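Local structure of 3-oxoacyl-(acyl-carrier protein) synthase II (1J3N) at residues A253-D263 and G398-V408. The protein probably catalyses the condensation step of fatty acid elongation as a homodimeric beta-ketoacyl synthase, extending an acyl chain by two carbons from malonyl-acyl-carrier protein with loss of carbon dioxide. Numbering follows the deposited sequence.
Sequences AELVGFGRSAD and GHNAVLAFKRV
Asn400 and Ser261 face each other in a hydrogen-bonded pair of the antiparallel strands 253-262 and 399-406, and the asparagine illustrates how one amide can bind both the last part of the neighbouring strand and the residue just past its end. Its CB lies 3.5 Å from Ser261 OG. With CG anti to the carbonyl carbon (chi1 -57°), the amide is carried toward Asp263; CG itself lies 3.8 Å from Ser261 OG and 3.9 Å from Asp263 OD1, and ND2 gives one bond to Ser261 OG and another, 3.1 Å long, to Asp263 OD1. The second runs nearly in the amide plane but reaches the carboxylate from above its plane, the two groups being turned 56° apart. At the other branch, OD1 accepts from a water that also donates to Asp263 OD2, closing a second route between the two side chains. A leucine in its place would probably leave Ser261 OG and Asp263 OD1 without this shared donor and deprive the water of one acceptor. Farther along, Val256 N and Gly257 N both donate to Ala404 O, a classic beta bulge that shifts the register by one. Here Val256 CG1 presses tightly on Lys406 CB, 3.4 Å away. On the face bearing Leu255 and Phe258, Leu403 CD2 meets Phe258 CD1 at 3.7 Å, while Leu255 CD1 lies 3.6 Å from Phe405 CE1. These two inner strands of the thiolase-type core are flanked by strands 4-13 and 388-394; helices 163-176 and 343-357 cover the Phe258 and Phe405 face, and helix 275-288 packs against Val256 and Ser261, whose OG is also hydrogen-bonded to Gly276 O.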
ATOM      1  N   ALA A 253      21.440   1.083 -14.716  1.00 24.50           N
ATOM      2  CA  ALA A 253      21.059   2.474 -14.921  1.00 24.02           C
ATOM      3  C   ALA A 253      20.848   3.146 -13.572  1.00 23.30           C
ATOM      4  O   ALA A 253      20.978   2.520 -12.516  1.00 20.86           O
ATOM      5  CB  ALA A 253      19.771   2.550 -15.731  1.00 22.99           C
ATOM      6  N   GLU A 254      20.508   4.424 -13.611  1.00 22.89           N
ATOM      7  CA  GLU A 254      20.257   5.154 -12.385  1.00 23.91           C
ATOM      8  C   GLU A 254      18.793   5.585 -12.339  1.00 23.11           C
ATOM      9  O   GLU A 254      18.246   6.036 -13.340  1.00 22.21           O
ATOM     10  CB  GLU A 254      21.143   6.396 -12.307  1.00 24.34           C
ATOM     11  CG  GLU A 254      21.233   6.975 -10.902  1.00 26.59           C
ATOM     12  CD  GLU A 254      21.740   8.406 -10.876  1.00 29.41           C
ATOM     13  OE1 GLU A 254      22.457   8.809 -11.815  1.00 28.32           O
ATOM     14  OE2 GLU A 254      21.428   9.124  -9.902  1.00 30.46           O
ATOM     15  N   LEU A 255      18.154   5.414 -11.184  1.00 23.59           N
ATOM     16  CA  LEU A 255      16.768   5.850 -11.010  1.00 22.63           C
ATOM     17  C   LEU A 255      16.900   7.295 -10.535  1.00 21.64           C
ATOM     18  O   LEU A 255      17.220   7.547  -9.377  1.00 19.40           O
ATOM     19  CB  LEU A 255      16.048   5.006  -9.952  1.00 22.20           C
ATOM     20  CG  LEU A 255      14.625   5.423  -9.559  1.00 19.74           C
ATOM     21  CD1 LEU A 255      13.782   5.623 -10.794  1.00 19.91           C
ATOM     22  CD2 LEU A 255      14.016   4.355  -8.662  1.00 19.41           C
ATOM     23  N   VAL A 256      16.659   8.235 -11.443  1.00 23.48           N
ATOM     24  CA  VAL A 256      16.803   9.658 -11.143  1.00 23.98           C
ATOM     25  C   VAL A 256      15.526  10.446 -10.821  1.00 24.36           C
ATOM     26  O   VAL A 256      15.580  11.479 -10.143  1.00 24.07           O
ATOM     27  CB  VAL A 256      17.517  10.361 -12.315  1.00 23.95           C
ATOM     28  CG1 VAL A 256      18.884   9.727 -12.544  1.00 26.28           C
ATOM     29  CG2 VAL A 256      16.685  10.234 -13.575  1.00 25.62           C
ATOM     30  N   GLY A 257      14.381   9.985 -11.302  1.00 22.70           N
ATOM     31  CA  GLY A 257      13.163  10.728 -11.036  1.00 22.02           C
ATOM     32  C   GLY A 257      11.942   9.917 -10.670  1.00 22.03           C
ATOM     33  O   GLY A 257      11.763   8.793 -11.136  1.00 23.06           O
ATOM     34  N   PHE A 258      11.099  10.508  -9.828  1.00 22.30           N
ATOM     35  CA  PHE A 258       9.865   9.889  -9.362  1.00 24.56           C
ATOM     36  C   PHE A 258       8.785  10.976  -9.335  1.00 23.06           C
ATOM     37  O   PHE A 258       8.930  11.995  -8.662  1.00 21.36           O
ATOM     38  CB  PHE A 258      10.092   9.292  -7.964  1.00 24.70           C
ATOM     39  CG  PHE A 258       8.868   8.667  -7.347  1.00 25.75           C
ATOM     40  CD1 PHE A 258       7.973   7.928  -8.116  1.00 27.62           C
ATOM     41  CD2 PHE A 258       8.640   8.776  -5.975  1.00 25.46           C
ATOM     42  CE1 PHE A 258       6.865   7.298  -7.522  1.00 24.85           C
ATOM     43  CE2 PHE A 258       7.546   8.155  -5.375  1.00 24.09           C
ATOM     44  CZ  PHE A 258       6.659   7.414  -6.148  1.00 24.54           C
ATOM     45  N   GLY A 259       7.718  10.775 -10.099  1.00 22.44           N
ATOM     46  CA  GLY A 259       6.663  11.773 -10.128  1.00 21.49           C
ATOM     47  C   GLY A 259       5.286  11.169  -9.990  1.00 20.99           C
ATOM     48  O   GLY A 259       4.967  10.169 -10.630  1.00 21.50           O
ATOM     49  N   ARG A 260       4.464  11.785  -9.154  1.00 21.52           N
ATOM     50  CA  ARG A 260       3.119  11.294  -8.923  1.00 21.12           C
ATOM     51  C   ARG A 260       2.069  12.391  -8.930  1.00 21.64           C
ATOM     52  O   ARG A 260       2.357  13.546  -8.626  1.00 24.00           O
ATOM     53  CB  ARG A 260       3.067  10.550  -7.595  1.00 19.57           C
ATOM     54  CG  ARG A 260       3.747   9.194  -7.632  1.00 20.38           C
ATOM     55  CD  ARG A 260       3.620   8.515  -6.291  1.00 19.09           C
ATOM     56  NE  ARG A 260       4.183   9.340  -5.229  1.00 17.38           N
ATOM     57  CZ  ARG A 260       4.248   8.975  -3.951  1.00 19.61           C
ATOM     58  NH1 ARG A 260       3.780   7.792  -3.577  1.00 16.37           N
ATOM     59  NH2 ARG A 260       4.792   9.791  -3.050  1.00 12.97           N
ATOM     60  N   SER A 261       0.845  12.010  -9.272  1.00 20.04           N
ATOM     61  CA  SER A 261      -0.266  12.936  -9.306  1.00 19.89           C
ATOM     62  C   SER A 261      -1.565  12.130  -9.248  1.00 20.46           C
ATOM     63  O   SER A 261      -1.538  10.894  -9.274  1.00 20.28           O
ATOM     64  CB  SER A 261      -0.225  13.764 -10.591  1.00 20.43           C
ATOM     65  OG  SER A 261      -0.850  13.077 -11.658  1.00 22.22           O
ATOM     66  N   ALA A 262      -2.694  12.829  -9.156  1.00 16.71           N
ATOM     67  CA  ALA A 262      -3.998  12.181  -9.117  1.00 16.75           C
ATOM     68  C   ALA A 262      -4.909  12.851 -10.129  1.00 17.97           C
ATOM     69  O   ALA A 262      -4.895  14.075 -10.287  1.00 16.46           O
ATOM     70  CB  ALA A 262      -4.618  12.263  -7.710  1.00 14.80           C
ATOM     71  N   ASP A 263      -5.670  12.033 -10.845  1.00 20.15           N
ATOM     72  CA  ASP A 263      -6.611  12.536 -11.836  1.00 22.53           C
ATOM     73  C   ASP A 263      -7.720  13.274 -11.112  1.00 23.77           C
ATOM     74  O   ASP A 263      -8.192  14.319 -11.572  1.00 23.74           O
ATOM     75  CB  ASP A 263      -7.244  11.380 -12.619  1.00 24.57           C
ATOM     76  CG  ASP A 263      -6.451  10.989 -13.841  1.00 23.81           C
ATOM     77  OD1 ASP A 263      -5.411  11.622 -14.115  1.00 27.16           O
ATOM     78  OD2 ASP A 263      -6.882  10.042 -14.532  1.00 27.48           O
ATOM     79  N   GLY A 398      -7.248   6.882 -10.488  1.00 25.41           N
ATOM     80  CA  GLY A 398      -6.673   8.162 -10.854  1.00 22.89           C
ATOM     81  C   GLY A 398      -5.233   8.324 -10.418  1.00 22.22           C
ATOM     82  O   GLY A 398      -4.653   9.402 -10.573  1.00 21.98           O
ATOM     83  N   HIS A 399      -4.650   7.251  -9.883  1.00 19.78           N
ATOM     84  CA  HIS A 399      -3.270   7.274  -9.414  1.00 20.53           C
ATOM     85  C   HIS A 399      -2.296   7.252 -10.592  1.00 20.69           C
ATOM     86  O   HIS A 399      -2.306   6.321 -11.401  1.00 21.15           O
ATOM     87  CB  HIS A 399      -3.014   6.064  -8.514  1.00 18.39           C
ATOM     88  CG  HIS A 399      -4.122   5.794  -7.553  1.00 18.41           C
ATOM     89  ND1 HIS A 399      -4.178   6.364  -6.298  1.00 20.00           N
ATOM     90  CD2 HIS A 399      -5.249   5.056  -7.685  1.00 20.15           C
ATOM     91  CE1 HIS A 399      -5.294   5.987  -5.699  1.00 19.99           C
ATOM     92  NE2 HIS A 399      -5.961   5.195  -6.520  1.00 20.07           N
ATOM     93  N   ASN A 400      -1.456   8.280 -10.672  1.00 19.86           N
ATOM     94  CA  ASN A 400      -0.477   8.393 -11.741  1.00 19.76           C
ATOM     95  C   ASN A 400       0.910   8.376 -11.131  1.00 20.87           C
ATOM     96  O   ASN A 400       1.207   9.157 -10.230  1.00 22.08           O
ATOM     97  CB  ASN A 400      -0.685   9.697 -12.515  1.00 19.56           C
ATOM     98  CG  ASN A 400      -2.074   9.807 -13.087  1.00 21.47           C
ATOM     99  OD1 ASN A 400      -2.507   8.943 -13.845  1.00 25.78           O
ATOM    100  ND2 ASN A 400      -2.786  10.864 -12.724  1.00 22.26           N
ATOM    101  N   ALA A 401       1.749   7.472 -11.619  1.00 20.19           N
ATOM    102  CA  ALA A 401       3.111   7.347 -11.127  1.00 22.00           C
ATOM    103  C   ALA A 401       4.043   7.211 -12.327  1.00 21.83           C
ATOM    104  O   ALA A 401       3.813   6.391 -13.223  1.00 22.97           O
ATOM    105  CB  ALA A 401       3.228   6.125 -10.213  1.00 20.01           C
ATOM    106  N   VAL A 402       5.090   8.024 -12.337  1.00 22.65           N
ATOM    107  CA  VAL A 402       6.066   8.025 -13.417  1.00 21.79           C
ATOM    108  C   VAL A 402       7.496   7.925 -12.882  1.00 22.65           C
ATOM    109  O   VAL A 402       7.854   8.583 -11.902  1.00 21.11           O
ATOM    110  CB  VAL A 402       5.951   9.327 -14.248  1.00 23.50           C
ATOM    111  CG1 VAL A 402       7.021   9.356 -15.334  1.00 17.51           C
ATOM    112  CG2 VAL A 402       4.562   9.426 -14.856  1.00 22.10           C
ATOM    113  N   LEU A 403       8.304   7.088 -13.526  1.00 21.48           N
ATOM    114  CA  LEU A 403       9.690   6.929 -13.129  1.00 22.30           C
ATOM    115  C   LEU A 403      10.569   7.433 -14.263  1.00 21.98           C
ATOM    116  O   LEU A 403      10.240   7.258 -15.442  1.00 22.29           O
ATOM    117  CB  LEU A 403      10.020   5.455 -12.834  1.00 20.93           C
ATOM    118  CG  LEU A 403       9.381   4.809 -11.595  1.00 21.63           C
ATOM    119  CD1 LEU A 403       9.869   3.381 -11.466  1.00 22.55           C
ATOM    120  CD2 LEU A 403       9.731   5.587 -10.345  1.00 22.21           C
ATOM    121  N   ALA A 404      11.674   8.066 -13.893  1.00 21.10           N
ATOM    122  CA  ALA A 404      12.633   8.593 -14.849  1.00 22.07           C
ATOM    123  C   ALA A 404      13.959   7.877 -14.639  1.00 22.78           C
ATOM    124  O   ALA A 404      14.521   7.889 -13.540  1.00 21.57           O
ATOM    125  CB  ALA A 404      12.813  10.099 -14.650  1.00 20.06           C
ATOM    126  N   PHE A 405      14.461   7.264 -15.705  1.00 23.20           N
ATOM    127  CA  PHE A 405      15.716   6.534 -15.649  1.00 24.73           C
ATOM    128  C   PHE A 405      16.801   7.226 -16.459  1.00 25.05           C
ATOM    129  O   PHE A 405      16.537   7.806 -17.510  1.00 26.06           O
ATOM    130  CB  PHE A 405      15.506   5.109 -16.163  1.00 23.02           C
ATOM    131  CG  PHE A 405      14.720   4.236 -15.217  1.00 26.32           C
ATOM    132  CD1 PHE A 405      15.289   3.790 -14.022  1.00 25.81           C
ATOM    133  CD2 PHE A 405      13.414   3.854 -15.520  1.00 25.61           C
ATOM    134  CE1 PHE A 405      14.572   2.973 -13.146  1.00 25.72           C
ATOM    135  CE2 PHE A 405      12.687   3.036 -14.646  1.00 25.50           C
ATOM    136  CZ  PHE A 405      13.270   2.597 -13.461  1.00 23.95           C
ATOM    137  N   LYS A 406      18.029   7.159 -15.959  1.00 28.69           N
ATOM    138  CA  LYS A 406      19.164   7.775 -16.636  1.00 31.88           C
ATOM    139  C   LYS A 406      20.205   6.731 -17.018  1.00 32.93           C
ATOM    140  O   LYS A 406      20.572   5.888 -16.201  1.00 32.71           O
ATOM    141  CB  LYS A 406      19.813   8.829 -15.732  1.00 30.78           C
ATOM    142  CG  LYS A 406      21.112   9.385 -16.285  1.00 32.10           C
ATOM    143  CD  LYS A 406      21.779  10.351 -15.315  1.00 31.02           C
ATOM    144  CE  LYS A 406      23.104  10.841 -15.885  1.00 31.13           C
ATOM    145  NZ  LYS A 406      23.785  11.791 -14.963  1.00 33.34           N
ATOM    146  N   ARG A 407      20.668   6.788 -18.264  1.00 34.25           N
ATOM    147  CA  ARG A 407      21.681   5.855 -18.747  1.00 35.22           C
ATOM    148  C   ARG A 407      23.016   6.164 -18.079  1.00 36.30           C
ATOM    149  O   ARG A 407      23.496   7.297 -18.114  1.00 33.64           O
ATOM    150  CB  ARG A 407      21.831   5.963 -20.271  1.00 37.71           C
ATOM    151  CG  ARG A 407      22.911   5.053 -20.858  1.00 38.75           C
ATOM    152  CD  ARG A 407      23.070   5.236 -22.363  1.00 40.24           C
ATOM    153  NE  ARG A 407      23.472   6.594 -22.726  1.00 44.90           N
ATOM    154  CZ  ARG A 407      24.569   7.200 -22.277  1.00 47.26           C
ATOM    155  NH1 ARG A 407      25.388   6.577 -21.439  1.00 48.60           N
ATOM    156  NH2 ARG A 407      24.855   8.434 -22.674  1.00 48.22           N
ATOM    157  N   VAL A 408      23.606   5.147 -17.461  1.00 37.64           N
ATOM    158  CA  VAL A 408      24.886   5.299 -16.785  1.00 39.26           C
ATOM    159  C   VAL A 408      26.008   4.909 -17.746  1.00 40.29           C
ATOM    160  O   VAL A 408      25.689   4.368 -18.828  1.00 43.53           O
ATOM    161  CB  VAL A 408      24.934   4.407 -15.516  1.00 39.34           C
ATOM    162  CG1 VAL A 408      26.332   4.382 -14.927  1.00 41.33           C
ATOM    163  CG2 VAL A 408      23.956   4.935 -14.488  1.00 39.41           C
ATOM    164  OXT VAL A 408      27.186   5.149 -17.419  1.00 39.83           O
TER
HETATM  165  O   HOH W   1      -5.043   8.394 -15.471  1.00 26.82           O